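Local structure of uncharacterized protein YacP (Bacillus subtilis, 5MQ8) at residues N10-W15 with N24-A29; V32-M37 with H67-I72; E28-L33 with L56-E61; A38-Y43 with L125-T130. The protein is an endoribonuclease, Rae1, of the PIN-like NYN family that takes part in ribosome-dependent decay of messenger RNA. One frame throughout, in Å; residues are numbered along the deposited sequence.

Contact 1 (N10-W15 with N24-A29)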
loop_
_atom_site.group_PDB
_atom_site.type_symbol
_atom_site.label_atom_id
_atom_site.label_comp_id
_atom_site.label_asym_id
_atom_site.label_seq_id
_atom_site.Cartn_x
_atom_site.Cartn_y
_atom_site.Cartn_z
ATOM N N ASN A 10 -20.635 -15.892 10.885
ATOM C CA ASN A 10 -21.842 -15.211 10.442
ATOM C C ASN A 10 -21.547 -14.094 9.448
ATOM O O ASN A 10 -22.292 -13.962 8.471
ATOM C CB ASN A 10 -22.648 -14.678 11.618
ATOM C CG ASN A 10 -24.016 -14.178 11.227
ATOM O OD1 ASN A 10 -24.286 -12.973 11.221
ATOM N ND2 ASN A 10 -24.902 -15.100 10.876
ATOM N N MET A 11 -20.470 -13.291 9.690
ATOM C CA MET A 11 -20.072 -12.196 8.788
ATOM C C MET A 11 -19.682 -12.766 7.457
ATOM O O MET A 11 -20.129 -12.265 6.428
ATOM C CB MET A 11 -18.915 -11.339 9.365
ATOM C CG MET A 11 -19.246 -10.607 10.652
ATOM S SD MET A 11 -20.764 -9.607 10.651
ATOM C CE MET A 11 -21.813 -10.598 11.692
ATOM N N ILE A 12 -18.870 -13.830 7.478
ATOM C CA ILE A 12 -18.374 -14.538 6.298
ATOM C C ILE A 12 -19.529 -14.960 5.372
ATOM O O ILE A 12 -19.482 -14.661 4.188
ATOM C CB ILE A 12 -17.438 -15.713 6.693
ATOM C CG1 ILE A 12 -16.060 -15.184 7.155
ATOM C CG2 ILE A 12 -17.283 -16.719 5.531
ATOM C CD1 ILE A 12 -15.092 -16.241 7.767
ATOM N N GLY A 13 -20.556 -15.587 5.936
ATOM C CA GLY A 13 -21.722 -16.043 5.191
ATOM C C GLY A 13 -22.670 -14.953 4.721
ATOM O O GLY A 13 -23.451 -15.190 3.797
ATOM N N ALA A 14 -22.617 -13.751 5.344
ATOM C CA ALA A 14 -23.530 -12.656 5.019
ATOM C C ALA A 14 -22.942 -11.549 4.118
ATOM O O ALA A 14 -23.708 -10.824 3.497
ATOM C CB ALA A 14 -24.079 -12.052 6.301
ATOM N N TRP A 15 -21.604 -11.384 4.085
ATOM C CA TRP A 15 -20.971 -10.326 3.298
ATOM C C TRP A 15 -20.650 -10.838 1.891
ATOM O O TRP A 15 -20.008 -11.893 1.767
ATOM C CB TRP A 15 -19.724 -9.771 4.013
ATOM C CG TRP A 15 -19.978 -9.103 5.347
ATOM C CD1 TRP A 15 -21.167 -9.004 6.009
ATOM C CD2 TRP A 15 -19.004 -8.453 6.174
ATOM N NE1 TRP A 15 -20.993 -8.329 7.195
ATOM C CE2 TRP A 15 -19.678 -7.969 7.316
ATOM C CE3 TRP A 15 -17.635 -8.169 6.031
ATOM C CZ2 TRP A 15 -19.019 -7.265 8.334
ATOM C CZ3 TRP A 15 -16.985 -7.471 7.042
ATOM C CH2 TRP A 15 -17.675 -7.030 8.175
ATOM N N ASN A 24 -10.509 -24.132 1.666
ATOM C CA ASN A 24 -9.777 -24.512 2.881
ATOM C C ASN A 24 -10.434 -23.939 4.166
ATOM O O ASN A 24 -9.779 -23.252 4.954
ATOM C CB ASN A 24 -8.280 -24.148 2.746
ATOM C CG ASN A 24 -7.337 -24.704 3.808
ATOM O OD1 ASN A 24 -6.258 -24.166 4.031
ATOM N ND2 ASN A 24 -7.697 -25.795 4.488
ATOM N N SER A 25 -11.750 -24.219 4.344
ATOM C CA SER A 25 -12.591 -23.795 5.476
ATOM C C SER A 25 -12.618 -22.248 5.665
ATOM O O SER A 25 -12.362 -21.723 6.759
ATOM C CB SER A 25 -12.208 -24.533 6.762
ATOM O OG SER A 25 -12.469 -25.924 6.667
ATOM N N PHE A 26 -12.941 -21.536 4.560
ATOM C CA PHE A 26 -13.068 -20.077 4.466
ATOM C C PHE A 26 -11.797 -19.314 4.893
ATOM O O PHE A 26 -11.901 -18.252 5.506
ATOM C CB PHE A 26 -14.311 -19.594 5.246
ATOM C CG PHE A 26 -15.631 -20.112 4.731
ATOM C CD1 PHE A 26 -16.324 -19.428 3.735
ATOM C CD2 PHE A 26 -16.207 -21.258 5.272
ATOM C CE1 PHE A 26 -17.568 -19.885 3.284
ATOM C CE2 PHE A 26 -17.443 -21.726 4.805
ATOM C CZ PHE A 26 -18.114 -21.034 3.818
ATOM N N GLU A 27 -10.605 -19.855 4.554
ATOM C CA GLU A 27 -9.299 -19.292 4.912
ATOM C C GLU A 27 -9.116 -17.860 4.414
ATOM O O GLU A 27 -8.659 -17.008 5.175
ATOM C CB GLU A 27 -8.160 -20.194 4.427
ATOM C CG GLU A 27 -6.785 -19.737 4.888
ATOM C CD GLU A 27 -5.602 -20.546 4.396
ATOM O OE1 GLU A 27 -5.658 -21.067 3.258
ATOM O OE2 GLU A 27 -4.593 -20.616 5.136
ATOM N N GLU A 28 -9.476 -17.603 3.144
ATOM C CA GLU A 28 -9.385 -16.287 2.537
ATOM C C GLU A 28 -10.425 -15.345 3.138
ATOM O O GLU A 28 -10.088 -14.200 3.448
ATOM C CB GLU A 28 -9.493 -16.364 1.009
ATOM C CG GLU A 28 -8.176 -16.765 0.370
ATOM C CD GLU A 28 -8.159 -17.024 -1.126
ATOM O OE1 GLU A 28 -8.978 -16.428 -1.864
ATOM O OE2 GLU A 28 -7.294 -17.815 -1.564
ATOM N N ALA A 29 -11.661 -15.836 3.356
ATOM C CA ALA A 29 -12.733 -15.028 3.945
ATOM C C ALA A 29 -12.377 -14.569 5.375
ATOM O O ALA A 29 -12.617 -13.413 5.731
ATOM C CB ALA A 29 -14.040 -15.798 3.935
#

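Contact 2 (V32-M37 with H67-I72)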
loop_
_atom_site.group_PDB
_atom_site.type_symbol
_atom_site.label_atom_id
_atom_site.label_comp_id
_atom_site.label_asym_id
_atom_site.label_seq_id
_atom_site.Cartn_x
_atom_site.Cartn_y
_atom_site.Cartn_z
ATOM N N VAL A 32 -9.566 -11.790 5.092
ATOM C CA VAL A 32 -10.148 -10.520 4.649
ATOM C C VAL A 32 -10.922 -9.886 5.812
ATOM O O VAL A 32 -10.728 -8.694 6.087
ATOM C CB VAL A 32 -11.003 -10.653 3.358
ATOM C CG1 VAL A 32 -11.706 -9.334 3.020
ATOM C CG2 VAL A 32 -10.148 -11.114 2.179
ATOM N N LEU A 33 -11.735 -10.703 6.531
ATOM C CA LEU A 33 -12.505 -10.231 7.679
ATOM C C LEU A 33 -11.618 -9.651 8.778
ATOM O O LEU A 33 -11.922 -8.569 9.277
ATOM C CB LEU A 33 -13.456 -11.326 8.224
ATOM C CG LEU A 33 -14.271 -10.988 9.479
ATOM C CD1 LEU A 33 -15.222 -9.787 9.234
ATOM C CD2 LEU A 33 -15.042 -12.211 9.950
ATOM N N ILE A 34 -10.508 -10.335 9.119
ATOM C CA ILE A 34 -9.547 -9.840 10.129
ATOM C C ILE A 34 -8.968 -8.472 9.740
ATOM O O ILE A 34 -8.863 -7.587 10.602
ATOM C CB ILE A 34 -8.447 -10.890 10.428
ATOM C CG1 ILE A 34 -9.051 -12.119 11.135
ATOM C CG2 ILE A 34 -7.306 -10.290 11.250
ATOM C CD1 ILE A 34 -8.208 -13.378 11.009
ATOM N N GLN A 35 -8.622 -8.294 8.443
ATOM C CA GLN A 35 -8.074 -7.038 7.928
ATOM C C GLN A 35 -9.121 -5.917 8.020
ATOM O O GLN A 35 -8.785 -4.821 8.467
ATOM C CB GLN A 35 -7.504 -7.209 6.498
ATOM C CG GLN A 35 -6.900 -5.932 5.860
ATOM C CD GLN A 35 -5.897 -5.161 6.711
ATOM O OE1 GLN A 35 -5.937 -3.929 6.800
ATOM N NE2 GLN A 35 -4.990 -5.852 7.372
ATOM N N LYS A 36 -10.388 -6.219 7.664
ATOM C CA LYS A 36 -11.509 -5.281 7.778
ATOM C C LYS A 36 -11.710 -4.854 9.234
ATOM O O LYS A 36 -11.942 -3.670 9.494
ATOM C CB LYS A 36 -12.821 -5.887 7.223
ATOM C CG LYS A 36 -12.849 -6.169 5.717
ATOM C CD LYS A 36 -12.483 -4.960 4.871
ATOM C CE LYS A 36 -11.205 -5.225 4.112
ATOM N NZ LYS A 36 -10.393 -3.993 3.919
ATOM N N MET A 37 -11.585 -5.811 10.176
ATOM C CA MET A 37 -11.733 -5.539 11.600
ATOM C C MET A 37 -10.552 -4.737 12.182
ATOM O O MET A 37 -10.753 -4.003 13.151
ATOM C CB MET A 37 -12.038 -6.812 12.411
ATOM C CG MET A 37 -13.461 -7.403 12.145
ATOM S SD MET A 37 -14.835 -6.253 11.815
ATOM C CE MET A 37 -15.024 -5.566 13.271
ATOM N N HIS A 67 -2.112 -7.477 14.879
ATOM C CA HIS A 67 -2.004 -7.060 16.281
ATOM C C HIS A 67 -3.183 -6.172 16.709
ATOM O O HIS A 67 -3.453 -6.038 17.906
ATOM C CB HIS A 67 -0.656 -6.353 16.530
ATOM C CG HIS A 67 -0.496 -5.047 15.806
ATOM N ND1 HIS A 67 0.054 -4.983 14.537
ATOM C CD2 HIS A 67 -0.825 -3.793 16.204
ATOM C CE1 HIS A 67 0.036 -3.701 14.205
ATOM N NE2 HIS A 67 -0.479 -2.949 15.177
ATOM N N ARG A 68 -3.878 -5.570 15.721
ATOM C CA ARG A 68 -5.040 -4.710 15.935
ATOM C C ARG A 68 -6.280 -5.530 16.282
ATOM O O ARG A 68 -7.261 -4.955 16.738
ATOM C CB ARG A 68 -5.331 -3.897 14.657
ATOM C CG ARG A 68 -5.458 -2.383 14.842
ATOM C CD ARG A 68 -4.150 -1.652 14.560
ATOM N NE ARG A 68 -3.684 -1.796 13.177
ATOM C CZ ARG A 68 -2.476 -1.429 12.758
ATOM N NH1 ARG A 68 -1.614 -0.870 13.600
ATOM N NH2 ARG A 68 -2.127 -1.596 11.491
ATOM N N VAL A 69 -6.281 -6.846 16.006
ATOM C CA VAL A 69 -7.483 -7.666 16.221
ATOM C C VAL A 69 -7.207 -8.909 17.027
ATOM O O VAL A 69 -6.405 -9.747 16.617
ATOM C CB VAL A 69 -8.174 -8.074 14.884
ATOM C CG1 VAL A 69 -9.594 -8.561 15.120
ATOM C CG2 VAL A 69 -8.168 -6.949 13.880
ATOM N N GLU A 70 -7.961 -9.087 18.105
ATOM C CA GLU A 70 -7.888 -10.321 18.872
ATOM C C GLU A 70 -8.807 -11.331 18.152
ATOM O O GLU A 70 -9.972 -11.036 17.886
ATOM C CB GLU A 70 -8.347 -10.093 20.314
ATOM C CG GLU A 70 -8.120 -11.302 21.202
ATOM C CD GLU A 70 -8.392 -11.094 22.675
ATOM O OE1 GLU A 70 -8.347 -12.101 23.412
ATOM O OE2 GLU A 70 -8.636 -9.942 23.099
ATOM N N VAL A 71 -8.260 -12.494 17.810
ATOM C CA VAL A 71 -8.976 -13.555 17.111
ATOM C C VAL A 71 -9.047 -14.768 18.032
ATOM O O VAL A 71 -8.008 -15.263 18.475
ATOM C CB VAL A 71 -8.317 -13.867 15.743
ATOM C CG1 VAL A 71 -8.922 -15.109 15.111
ATOM C CG2 VAL A 71 -8.418 -12.665 14.797
ATOM N N ILE A 72 -10.280 -15.229 18.334
ATOM C CA ILE A 72 -10.521 -16.355 19.239
ATOM C C ILE A 72 -11.311 -17.445 18.550
ATOM O O ILE A 72 -12.317 -17.165 17.912
ATOM C CB ILE A 72 -11.172 -15.882 20.579
ATOM C CG1 ILE A 72 -10.148 -15.106 21.420
ATOM C CG2 ILE A 72 -11.734 -17.059 21.404
ATOM C CD1 ILE A 72 -10.705 -14.283 22.483
#

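Contact 3 (E28-L33 with L56-E61)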
loop_
_atom_site.group_PDB
_atom_site.type_symbol
_atom_site.label_atom_id
_atom_site.label_comp_id
_atom_site.label_asym_id
_atom_site.label_seq_id
_atom_site.Cartn_x
_atom_site.Cartn_y
_atom_site.Cartn_z
ATOM N N GLU A 28 -9.476 -17.603 3.144
ATOM C CA GLU A 28 -9.385 -16.287 2.537
ATOM C C GLU A 28 -10.425 -15.345 3.138
ATOM O O GLU A 28 -10.088 -14.200 3.448
ATOM C CB GLU A 28 -9.493 -16.364 1.009
ATOM C CG GLU A 28 -8.176 -16.765 0.370
ATOM C CD GLU A 28 -8.159 -17.024 -1.126
ATOM O OE1 GLU A 28 -8.978 -16.428 -1.864
ATOM O OE2 GLU A 28 -7.294 -17.815 -1.564
ATOM N N ALA A 29 -11.661 -15.836 3.356
ATOM C CA ALA A 29 -12.733 -15.028 3.945
ATOM C C ALA A 29 -12.377 -14.569 5.375
ATOM O O ALA A 29 -12.617 -13.413 5.731
ATOM C CB ALA A 29 -14.040 -15.798 3.935
ATOM N N ARG A 30 -11.755 -15.465 6.160
ATOM C CA ARG A 30 -11.280 -15.228 7.522
ATOM C C ARG A 30 -10.209 -14.116 7.515
ATOM O O ARG A 30 -10.316 -13.161 8.279
ATOM C CB ARG A 30 -10.744 -16.539 8.112
ATOM C CG ARG A 30 -10.024 -16.418 9.447
ATOM C CD ARG A 30 -8.540 -16.642 9.261
ATOM N NE ARG A 30 -8.188 -18.039 9.414
ATOM C CZ ARG A 30 -7.069 -18.584 8.955
ATOM N NH1 ARG A 30 -6.193 -17.854 8.273
ATOM N NH2 ARG A 30 -6.821 -19.867 9.162
ATOM N N ASP A 31 -9.214 -14.234 6.624
ATOM C CA ASP A 31 -8.133 -13.265 6.464
ATOM C C ASP A 31 -8.635 -11.877 6.076
ATOM O O ASP A 31 -8.191 -10.898 6.667
ATOM C CB ASP A 31 -7.112 -13.777 5.435
ATOM C CG ASP A 31 -6.270 -14.958 5.909
ATOM O OD1 ASP A 31 -6.286 -15.252 7.126
ATOM O OD2 ASP A 31 -5.585 -15.575 5.062
ATOM N N VAL A 32 -9.566 -11.790 5.092
ATOM C CA VAL A 32 -10.148 -10.520 4.649
ATOM C C VAL A 32 -10.922 -9.886 5.812
ATOM O O VAL A 32 -10.728 -8.694 6.087
ATOM C CB VAL A 32 -11.003 -10.653 3.358
ATOM C CG1 VAL A 32 -11.706 -9.334 3.020
ATOM C CG2 VAL A 32 -10.148 -11.114 2.179
ATOM N N LEU A 33 -11.735 -10.703 6.531
ATOM C CA LEU A 33 -12.505 -10.231 7.679
ATOM C C LEU A 33 -11.618 -9.651 8.778
ATOM O O LEU A 33 -11.922 -8.569 9.277
ATOM C CB LEU A 33 -13.456 -11.326 8.224
ATOM C CG LEU A 33 -14.271 -10.988 9.479
ATOM C CD1 LEU A 33 -15.222 -9.787 9.234
ATOM C CD2 LEU A 33 -15.042 -12.211 9.950
ATOM N N LEU A 56 -16.144 -24.673 11.706
ATOM C CA LEU A 56 -16.518 -24.109 10.402
ATOM C C LEU A 56 -15.410 -23.277 9.744
ATOM O O LEU A 56 -15.353 -23.194 8.512
ATOM C CB LEU A 56 -17.805 -23.272 10.525
ATOM C CG LEU A 56 -19.035 -23.966 11.133
ATOM C CD1 LEU A 56 -19.961 -22.959 11.773
ATOM C CD2 LEU A 56 -19.778 -24.786 10.093
ATOM N N VAL A 57 -14.559 -22.627 10.554
ATOM C CA VAL A 57 -13.499 -21.772 10.026
ATOM C C VAL A 57 -12.123 -22.344 10.344
ATOM O O VAL A 57 -11.873 -22.778 11.473
ATOM C CB VAL A 57 -13.645 -20.289 10.488
ATOM C CG1 VAL A 57 -12.609 -19.380 9.811
ATOM C CG2 VAL A 57 -15.061 -19.762 10.242
ATOM N N LYS A 58 -11.238 -22.321 9.329
ATOM C CA LYS A 58 -9.851 -22.781 9.372
ATOM C C LYS A 58 -9.083 -22.066 10.483
ATOM O O LYS A 58 -9.122 -20.834 10.574
ATOM C CB LYS A 58 -9.195 -22.537 7.998
ATOM C CG LYS A 58 -7.695 -22.789 7.918
ATOM C CD LYS A 58 -7.309 -24.212 7.568
ATOM C CE LYS A 58 -5.908 -24.530 8.038
ATOM N NZ LYS A 58 -4.868 -23.762 7.291
ATOM N N GLY A 59 -8.411 -22.860 11.318
ATOM C CA GLY A 59 -7.593 -22.376 12.421
ATOM C C GLY A 59 -6.354 -21.654 11.932
ATOM O O GLY A 59 -5.872 -21.908 10.820
ATOM N N LEU A 60 -5.866 -20.714 12.752
ATOM C CA LEU A 60 -4.689 -19.890 12.477
ATOM C C LEU A 60 -3.404 -20.719 12.371
ATOM O O LEU A 60 -2.589 -20.455 11.478
ATOM C CB LEU A 60 -4.551 -18.804 13.563
ATOM C CG LEU A 60 -4.917 -17.355 13.204
ATOM C CD1 LEU A 60 -6.067 -17.258 12.212
ATOM C CD2 LEU A 60 -5.260 -16.565 14.454
ATOM N N GLU A 61 -3.244 -21.739 13.259
ATOM C CA GLU A 61 -2.075 -22.629 13.345
ATOM C C GLU A 61 -0.795 -21.796 13.557
ATOM O O GLU A 61 -0.596 -21.272 14.656
ATOM C CB GLU A 61 -1.964 -23.580 12.124
ATOM C CG GLU A 61 -3.047 -24.641 12.031
ATOM C CD GLU A 61 -2.824 -25.656 10.924
ATOM O OE1 GLU A 61 -2.418 -26.799 11.236
ATOM O OE2 GLU A 61 -3.047 -25.304 9.742
HETATM O O HOH W 1 -4.194 -20.600 7.985
#

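Contact 4 (A38-Y43 with L125-T130)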
loop_
_atom_site.group_PDB
_atom_site.type_symbol
_atom_site.label_atom_id
_atom_site.label_comp_id
_atom_site.label_asym_id
_atom_site.label_seq_id
_atom_site.Cartn_x
_atom_site.Cartn_y
_atom_site.Cartn_z
ATOM N N ALA A 38 -9.345 -4.838 11.568
ATOM C CA ALA A 38 -8.162 -4.058 11.955
ATOM C C ALA A 38 -8.436 -2.596 11.622
ATOM O O ALA A 38 -8.230 -1.744 12.472
ATOM C CB ALA A 38 -6.928 -4.552 11.209
ATOM N N GLU A 39 -8.978 -2.326 10.409
ATOM C CA GLU A 39 -9.358 -0.991 9.959
ATOM C C GLU A 39 -10.424 -0.386 10.888
ATOM O O GLU A 39 -10.278 0.769 11.290
ATOM C CB GLU A 39 -9.875 -1.036 8.522
ATOM C CG GLU A 39 -8.768 -1.110 7.499
ATOM C CD GLU A 39 -9.073 -1.883 6.235
ATOM O OE1 GLU A 39 -10.266 -2.000 5.875
ATOM O OE2 GLU A 39 -8.113 -2.350 5.587
ATOM N N TYR A 40 -11.462 -1.187 11.258
ATOM C CA TYR A 40 -12.552 -0.799 12.155
ATOM C C TYR A 40 -11.997 -0.417 13.522
ATOM O O TYR A 40 -12.345 0.658 14.017
ATOM C CB TYR A 40 -13.592 -1.933 12.302
ATOM C CG TYR A 40 -14.844 -1.530 13.054
ATOM C CD1 TYR A 40 -14.902 -1.596 14.444
ATOM C CD2 TYR A 40 -15.982 -1.109 12.374
ATOM C CE1 TYR A 40 -16.040 -1.192 15.140
ATOM C CE2 TYR A 40 -17.141 -0.745 13.059
ATOM C CZ TYR A 40 -17.164 -0.779 14.443
ATOM O OH TYR A 40 -18.314 -0.409 15.111
ATOM N N GLN A 41 -11.154 -1.296 14.128
ATOM C CA GLN A 41 -10.543 -1.050 15.435
ATOM C C GLN A 41 -9.739 0.268 15.414
ATOM O O GLN A 41 -9.932 1.114 16.292
ATOM C CB GLN A 41 -9.652 -2.229 15.880
ATOM C CG GLN A 41 -8.910 -1.958 17.204
ATOM C CD GLN A 41 -8.707 -3.119 18.139
ATOM O OE1 GLN A 41 -9.531 -4.018 18.274
ATOM N NE2 GLN A 41 -7.592 -3.111 18.837
ATOM N N SER A 42 -8.844 0.422 14.426
ATOM C CA SER A 42 -7.986 1.592 14.287
ATOM C C SER A 42 -8.758 2.898 14.081
ATOM O O SER A 42 -8.474 3.864 14.778
ATOM C CB SER A 42 -6.973 1.383 13.170
ATOM O OG SER A 42 -6.107 2.502 13.098
ATOM N N TYR A 43 -9.744 2.918 13.173
ATOM C CA TYR A 43 -10.544 4.110 12.933
ATOM C C TYR A 43 -11.355 4.557 14.162
ATOM O O TYR A 43 -11.257 5.719 14.576
ATOM C CB TYR A 43 -11.476 3.914 11.728
ATOM C CG TYR A 43 -12.191 5.187 11.319
ATOM C CD1 TYR A 43 -11.582 6.112 10.472
ATOM C CD2 TYR A 43 -13.458 5.490 11.811
ATOM C CE1 TYR A 43 -12.216 7.302 10.125
ATOM C CE2 TYR A 43 -14.100 6.679 11.474
ATOM C CZ TYR A 43 -13.473 7.585 10.632
ATOM O OH TYR A 43 -14.089 8.765 10.295
ATOM N N LEU A 125 -21.172 -4.410 8.010
ATOM C CA LEU A 125 -20.679 -4.270 6.633
ATOM C C LEU A 125 -20.734 -2.803 6.148
ATOM O O LEU A 125 -19.744 -2.311 5.612
ATOM C CB LEU A 125 -21.441 -5.201 5.670
ATOM C CG LEU A 125 -21.083 -5.112 4.154
ATOM C CD1 LEU A 125 -19.627 -5.542 3.873
ATOM C CD2 LEU A 125 -22.041 -5.947 3.326
ATOM N N ARG A 126 -21.883 -2.113 6.368
ATOM C CA ARG A 126 -22.119 -0.704 5.990
ATOM C C ARG A 126 -21.091 0.220 6.675
ATOM O O ARG A 126 -20.527 1.093 6.027
ATOM C CB ARG A 126 -23.571 -0.290 6.333
ATOM C CG ARG A 126 -23.936 1.148 5.953
ATOM C CD ARG A 126 -25.212 1.620 6.629
ATOM N NE ARG A 126 -25.234 3.080 6.769
ATOM C CZ ARG A 126 -26.268 3.784 7.224
ATOM N NH1 ARG A 126 -27.390 3.174 7.585
ATOM N NH2 ARG A 126 -26.189 5.106 7.314
ATOM N N GLU A 127 -20.826 -0.017 7.963
ATOM C CA GLU A 127 -19.841 0.688 8.782
ATOM C C GLU A 127 -18.426 0.431 8.247
ATOM O O GLU A 127 -17.674 1.381 8.036
ATOM C CB GLU A 127 -19.945 0.240 10.238
ATOM C CG GLU A 127 -21.164 0.812 10.936
ATOM C CD GLU A 127 -21.305 0.530 12.417
ATOM O OE1 GLU A 127 -20.352 -0.003 13.035
ATOM O OE2 GLU A 127 -22.368 0.891 12.972
ATOM N N VAL A 128 -18.095 -0.849 7.968
ATOM C CA VAL A 128 -16.802 -1.247 7.407
ATOM C C VAL A 128 -16.561 -0.583 6.039
ATOM O O VAL A 128 -15.478 -0.050 5.815
ATOM C CB VAL A 128 -16.633 -2.802 7.382
ATOM C CG1 VAL A 128 -15.527 -3.243 6.434
ATOM C CG2 VAL A 128 -16.390 -3.354 8.787
ATOM N N GLU A 129 -17.567 -0.597 5.138
ATOM C CA GLU A 129 -17.439 0.002 3.809
ATOM C C GLU A 129 -17.185 1.510 3.849
ATOM O O GLU A 129 -16.354 2.002 3.081
ATOM C CB GLU A 129 -18.630 -0.350 2.910
ATOM C CG GLU A 129 -18.566 -1.793 2.426
ATOM C CD GLU A 129 -19.741 -2.319 1.621
ATOM O OE1 GLU A 129 -20.862 -1.781 1.770
ATOM O OE2 GLU A 129 -19.548 -3.306 0.874
ATOM N N THR A 130 -17.848 2.222 4.782
ATOM C CA THR A 130 -17.699 3.677 4.993
ATOM C C THR A 130 -16.288 3.986 5.523
ATOM O O THR A 130 -15.641 4.892 5.001
ATOM C CB THR A 130 -18.820 4.205 5.942
ATOM O OG1 THR A 130 -20.093 4.011 5.356
ATOM C CG2 THR A 130 -18.646 5.640 6.354
#

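Contact 1 (N10-W15 with N24-A29)
I12 lies against both the ring of F26 and the methyl of A29, and this one isoleucine makes every side-chain touch between the two segments. I12 CG2 comes to 3.4 Å from F26 CD1, oblique to the ring, while the same I12 CG2 sits 3.7 Å from A29 CB. The other branch runs alongside the helix: I12 CG1 is 3.9 Å from A29 CB, and I12 CD1 reaches A29 C at 4.0 Å. With CG2 anti to the backbone N (chi1 -74° for CG1), the short branch is the one that meets the phenylalanine and the long one extends over the alanine. No hydrogen bond crosses; the fit is wholly apolar. A29 is small and buried, and I12 CA and A29 CA are 6.1 Å apart. Here the short helix 8-14, which directly follows the first strand of the parallel sheet in this PIN-clan domain, rests on the N-terminal part of the long helix 23-44. Behind I12, the short helix is closing: M11 O accepts from both A14 N and W15 N, and W15 is the first residue to leave helical geometry. M11 CB lies over one face of the W15 indole, toward its rim, and W15 NE1 is hydrogen-bonded to A121 O, tying the end of this turn to the start of helix 121-145.

Contact 2 (V32-M37 with H67-I72)
V69 points its side chain at the helix and fits against the turn made by I34 and M37. V69 CG2, anti to the carbonyl carbon (chi1 -164° for CG1), lies against the helix backbone, 3.4 Å from I34 O and 3.7 Å from M37 C. The second methyl, V69 CG1, meets M37 CB at 4.0 Å. Beyond CB the methionine turns aside: its chain bends at both chi2 and chi3, carrying the sulfur and CE away from the valine, and the side chain packs on V48 and V50 of the neighbouring strand 47-52. Two residues further along, V71 approaches I34 from across, the two side chains meeting at about a right angle. V71 CG2 touches I34 CG1 at 3.8 Å and I34 CD1 at 3.9 Å. I34 presents this longer branch to V71 because CG1 stands beside the backbone N (chi1 -67°), whereas its CG2 faces V69 more loosely. E70, between the two valines, forms a salt bridge with R47. On the far side of the helix, V32 and K36 pack against the second subunit. The arrangement is that of an alpha/beta/alpha sandwich: V69 and V71, just before and within strand 70-73, an outermost strand of the parallel sheet within this chain, are covered by helix 23-44, while I72 touches helix 80-90 on the other face, as in the layered core of PIN-like domains.

Contact 3 (E28-L33 with L56-E61)
The loop that follows strand 47-52 and leads towards strand 70-73 is joined to helix 23-44 largely through R30, with a backbone hydrogen bond between K58 and S25 besides. The R30 guanidinium grips K58 O side-on with two nitrogens, R30 NE at 3.2 Å and R30 NH2 at 2.9 Å from that oxygen. The oxygen lies in the guanidinium plane, yet both donors come from the same face of the peptide carbonyl: NE is tilted 31° from its plane and NH2 stands well above it. Bends at chi2 and chi3 (-109° and -90°) turn the group into this position. L60 CD1 sits over the centre of one guanidinium face, 3.7 Å from R30 CZ. Nearer the helix, V57 CG1 packs on R30 CB at 3.8 Å. The remaining terminal nitrogen, R30 NH1, bonds D31 OD1 at 2.8 Å in a salt bridge, and D31 OD2 pairs with K63. A water accepts from R30 NH2 and, weakly, from K58 NZ. Bonds at NE, NH1 and NH2 thus fix the rotation of the guanidinium, and D31 would be expected to offset part of the charge of the buried R30.

Contact 4 (A38-Y43 with L125-T130)
Y40 reaches across to helix 121-145 with the edge of its ring abutting the carboxylate of E127. The phenol donates to the carboxylate, Y40 OH to E127 OE1, at 2.9 Å, and this oxygen is met nearly along its C-O bond. Ring and carboxylate planes are only 10° apart, and E127 OE1 lies in the plane of the ring, at its edge, so that it also comes to 3.3 Å from Y40 CE2. The glutamate achieves this with a chain extended beyond CG (chi2 -175°), and E127 CB lies 4.1 Å from Y40 CE2. On the tyrosine side, CG stands anti to the backbone N (chi1 -172°), which carries the ring out from its own helix to the other. Two helices of the PIN-like domain are joined here: 23-44, between the first two strands in sequence, and 121-145, which follows the last strand, 117-119. K119 at the end of that strand touches both Y40 and E127. Closer to the helix backbones, V128 CG2 rests 4.3 Å from Y40 CD2, oblique to the ring, where the CA atoms of Y40 and V128 are 6.4 Å apart. I131, one turn further on, extends the apolar side of the tyrosine's surroundings and also touches Y43. Away from this contact, S42 OG is hydrogen-bonded to E162 of the second subunit.

In the fold
Helix 23-44 runs through all four contacts, meeting a different partner in each: helix 8-14, strand 70-73, the loop 56-61 and helix 121-145. Contacts 1 and 3, centres about 7 Å apart, share E28 and A29, and S25 O probably accepts a hydrogen bond from K58 N. Contacts 2 and 3 share V32 and L33, and V71 CG1 touches L60 CD2 at 4.0 Å. V69 CG2 lies 3.3 Å from A38 N, joining contacts 2 and 4. W15 bridges contact 1 to contact 2 through L33 and to contact 4 through L125 and V128. Contacts 3 and 4, centres about 18 Å apart, do not touch. All four border the second subunit, contact 1 through E28 alone.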